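Non-ribosomal peptide synthetase (Methanobrevibacter ruminantium, PDB 6VTJ) probably carries a peptidyl intermediate on the phosphopantetheine arm of its carrier domain and releases it by NAD(P)H-dependent reduction in the adjoining reductase domain. Local coordinates at residues V63-I68 / K222-D227. Sequence-based numbering, arbitrary orientation.
With PNS (4'-phosphopantetheine), chain B.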
loop_
_atom_site.group_PDB
_atom_site.type_symbol
_atom_site.label_atom_id
_atom_site.label_comp_id
_atom_site.label_asym_id
_atom_site.label_seq_id
_atom_site.Cartn_x
_atom_site.Cartn_y
_atom_site.Cartn_z
ATOM N N VAL A 63 -16.378 -17.863 -5.668
ATOM C CA VAL A 63 -15.207 -17.204 -6.231
ATOM C C VAL A 63 -14.880 -16.001 -5.367
ATOM O O VAL A 63 -15.721 -15.485 -4.628
ATOM C CB VAL A 63 -15.397 -16.725 -7.691
ATOM C CG1 VAL A 63 -15.198 -17.854 -8.656
ATOM C CG2 VAL A 63 -16.755 -16.052 -7.881
ATOM N N ARG A 64 -13.645 -15.541 -5.484
ATOM C CA ARG A 64 -13.272 -14.279 -4.883
ATOM C C ARG A 64 -12.493 -13.469 -5.908
ATOM O O ARG A 64 -12.137 -13.958 -6.985
ATOM C CB ARG A 64 -12.471 -14.484 -3.591
ATOM C CG ARG A 64 -11.151 -15.208 -3.784
ATOM C CD ARG A 64 -10.330 -15.218 -2.492
ATOM N NE ARG A 64 -10.825 -16.193 -1.521
ATOM C CZ ARG A 64 -11.279 -15.877 -0.315
ATOM N NH1 ARG A 64 -11.299 -14.611 0.072
ATOM N NH2 ARG A 64 -11.706 -16.827 0.508
ATOM N N TYR A 65 -12.233 -12.216 -5.538
ATOM C CA TYR A 65 -11.671 -11.229 -6.453
ATOM C C TYR A 65 -10.352 -11.686 -7.077
ATOM O O TYR A 65 -10.127 -11.471 -8.272
ATOM C CB TYR A 65 -11.491 -9.916 -5.690
ATOM C CG TYR A 65 -11.245 -8.676 -6.513
ATOM C CD1 TYR A 65 -12.056 -8.341 -7.583
ATOM C CD2 TYR A 65 -10.219 -7.807 -6.176
ATOM C CE1 TYR A 65 -11.827 -7.178 -8.317
ATOM C CE2 TYR A 65 -9.987 -6.648 -6.889
ATOM C CZ TYR A 65 -10.783 -6.331 -7.953
ATOM O OH TYR A 65 -10.519 -5.172 -8.650
ATOM N N ASP A 66 -9.449 -12.294 -6.297
ATOM C CA ASP A 66 -8.151 -12.632 -6.887
ATOM C C ASP A 66 -8.261 -13.749 -7.920
ATOM O O ASP A 66 -7.344 -13.916 -8.741
ATOM C CB ASP A 66 -7.121 -13.007 -5.803
ATOM C CG ASP A 66 -7.470 -14.291 -5.049
ATOM O OD1 ASP A 66 -7.754 -15.335 -5.681
ATOM O OD2 ASP A 66 -7.427 -14.269 -3.799
ATOM N N ASP A 67 -9.362 -14.511 -7.887
ATOM C CA ASP A 67 -9.569 -15.586 -8.850
ATOM C C ASP A 67 -9.552 -15.068 -10.282
ATOM O O ASP A 67 -9.007 -15.726 -11.172
ATOM C CB ASP A 67 -10.892 -16.297 -8.562
ATOM C CG ASP A 67 -10.802 -17.230 -7.380
ATOM O OD1 ASP A 67 -9.683 -17.701 -7.102
ATOM O OD2 ASP A 67 -11.844 -17.507 -6.740
ATOM N N ILE A 68 -10.138 -13.892 -10.532
ATOM C CA ILE A 68 -10.207 -13.431 -11.915
ATOM C C ILE A 68 -8.870 -12.853 -12.372
ATOM O O ILE A 68 -8.560 -12.891 -13.576
ATOM C CB ILE A 68 -11.391 -12.458 -12.097
ATOM C CG1 ILE A 68 -11.338 -11.729 -13.443
ATOM C CG2 ILE A 68 -11.496 -11.495 -10.955
ATOM C CD1 ILE A 68 -11.529 -12.648 -14.654
ATOM N N LYS A 222 -1.557 -0.837 -5.994
ATOM C CA LYS A 222 -2.700 -1.699 -6.295
ATOM C C LYS A 222 -2.477 -3.100 -5.725
ATOM O O LYS A 222 -1.421 -3.703 -5.940
ATOM C CB LYS A 222 -2.929 -1.759 -7.808
ATOM C CG LYS A 222 -3.466 -0.445 -8.363
ATOM C CD LYS A 222 -3.794 -0.493 -9.841
ATOM C CE LYS A 222 -4.704 0.683 -10.171
ATOM N NZ LYS A 222 -4.969 0.805 -11.626
ATOM N N HIS A 223 -3.464 -3.621 -4.992
ATOM C CA HIS A 223 -3.330 -4.947 -4.397
ATOM C C HIS A 223 -3.521 -6.068 -5.408
ATOM O O HIS A 223 -3.082 -7.189 -5.148
ATOM C CB HIS A 223 -4.339 -5.137 -3.258
ATOM N N TYR A 224 -4.184 -5.797 -6.535
ATOM C CA TYR A 224 -4.418 -6.790 -7.583
ATOM C C TYR A 224 -4.265 -6.113 -8.934
ATOM O O TYR A 224 -4.926 -5.105 -9.203
ATOM C CB TYR A 224 -5.812 -7.418 -7.453
ATOM C CG TYR A 224 -6.039 -7.979 -6.078
ATOM C CD1 TYR A 224 -5.532 -9.222 -5.733
ATOM C CD2 TYR A 224 -6.725 -7.255 -5.106
ATOM C CE1 TYR A 224 -5.710 -9.740 -4.472
ATOM C CE2 TYR A 224 -6.913 -7.776 -3.836
ATOM C CZ TYR A 224 -6.393 -9.020 -3.532
ATOM O OH TYR A 224 -6.561 -9.561 -2.282
ATOM N N THR A 225 -3.387 -6.652 -9.775
ATOM C CA THR A 225 -3.183 -6.124 -11.114
ATOM C C THR A 225 -3.053 -7.289 -12.076
ATOM O O THR A 225 -2.651 -8.391 -11.694
ATOM C CB THR A 225 -1.929 -5.245 -11.241
ATOM O OG1 THR A 225 -0.804 -6.076 -11.552
ATOM C CG2 THR A 225 -1.643 -4.486 -9.950
ATOM N N ALA A 226 -3.366 -7.018 -13.343
ATOM C CA ALA A 226 -3.336 -8.042 -14.377
ATOM C C ALA A 226 -1.991 -8.175 -15.076
ATOM O O ALA A 226 -1.800 -9.145 -15.814
ATOM C CB ALA A 226 -4.423 -7.767 -15.430
ATOM N N ASP A 227 -1.065 -7.233 -14.901
ATOM C CA ASP A 227 0.244 -7.389 -15.533
ATOM C C ASP A 227 1.391 -7.107 -14.567
ATOM O O ASP A 227 1.188 -7.044 -13.351
ATOM C CB ASP A 227 0.368 -6.496 -16.768
ATOM C CG ASP A 227 -0.055 -5.071 -16.512
ATOM O OD1 ASP A 227 0.281 -4.513 -15.442
ATOM O OD2 ASP A 227 -0.704 -4.494 -17.411
HETATM O O23 PNS B . -6.897 -1.367 -11.649
HETATM P P24 PNS B . -8.171 -1.184 -10.962
HETATM O O26 PNS B . -8.754 0.128 -11.001
HETATM O O27 PNS B . -7.829 -1.356 -9.476
HETATM C C28 PNS B . -8.802 -1.598 -8.503
HETATM C C29 PNS B . -8.213 -2.068 -7.184
HETATM C C30 PNS B . -9.335 -2.206 -6.195
HETATM C C31 PNS B . -7.576 -3.435 -7.369
HETATM C C32 PNS B . -7.212 -1.011 -6.672
HETATM O O33 PNS B . -7.806 0.252 -6.779
HETATM C C34 PNS B . -6.728 -1.278 -5.257
HETATM O O35 PNS B . -6.076 -2.254 -5.056
HETATM N N36 PNS B . -7.043 -0.412 -4.294
HETATM C C37 PNS B . -6.623 -0.485 -2.933
HETATM C C38 PNS B . -5.299 0.188 -2.662
HETATM C C39 PNS B . -5.036 0.346 -1.200
HETATM O O40 PNS B . -5.894 0.644 -0.439
HETATM N N41 PNS B . -3.811 0.146 -0.838
#
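Tyr-65 turns the CD2 edge of its ring toward the face of Tyr-224 in an offset edge-to-face pair. Its CG sits anti to the backbone N (chi1 -165°), which carries the ring across to Tyr-224. The ring centroids lie 5.5 Å apart and the planes meet at 82°. CD2 of Tyr-65 is 3.7 Å from CD2 of Tyr-224. Asp-66 adds its CB, 3.8 Å from CE1 of Tyr-224. Methyl C31 of PNS lies at the edge of the Tyr-65 ring, near its plane, 3.6 Å from Tyr-65 OH. That hydroxyl is hydrogen-bonded to Ser-46 O, which helps fix the ring. His-223 N donates to the PNS carbonyl O35 at 2.9 Å (N-H...O angle 164°). Lys-222 runs extended beyond CG, and its NZ donates a hydrogen bond to phosphate oxygen O23 of PNS, 2.9 Å away. With an alanine here, O23 is likely to lose its charged partner and the phosphate to be held less firmly. Further out, Asp-67 OD2 accepts a hydrogen bond from Arg-64 N, and Asp-66 N donates one to Asp-437 OD1. The arrangement is a carrier-reductase interface, where a carrier-domain helix meets a loop of the Rossmann-type reductase domain beside the phosphopantetheine arm.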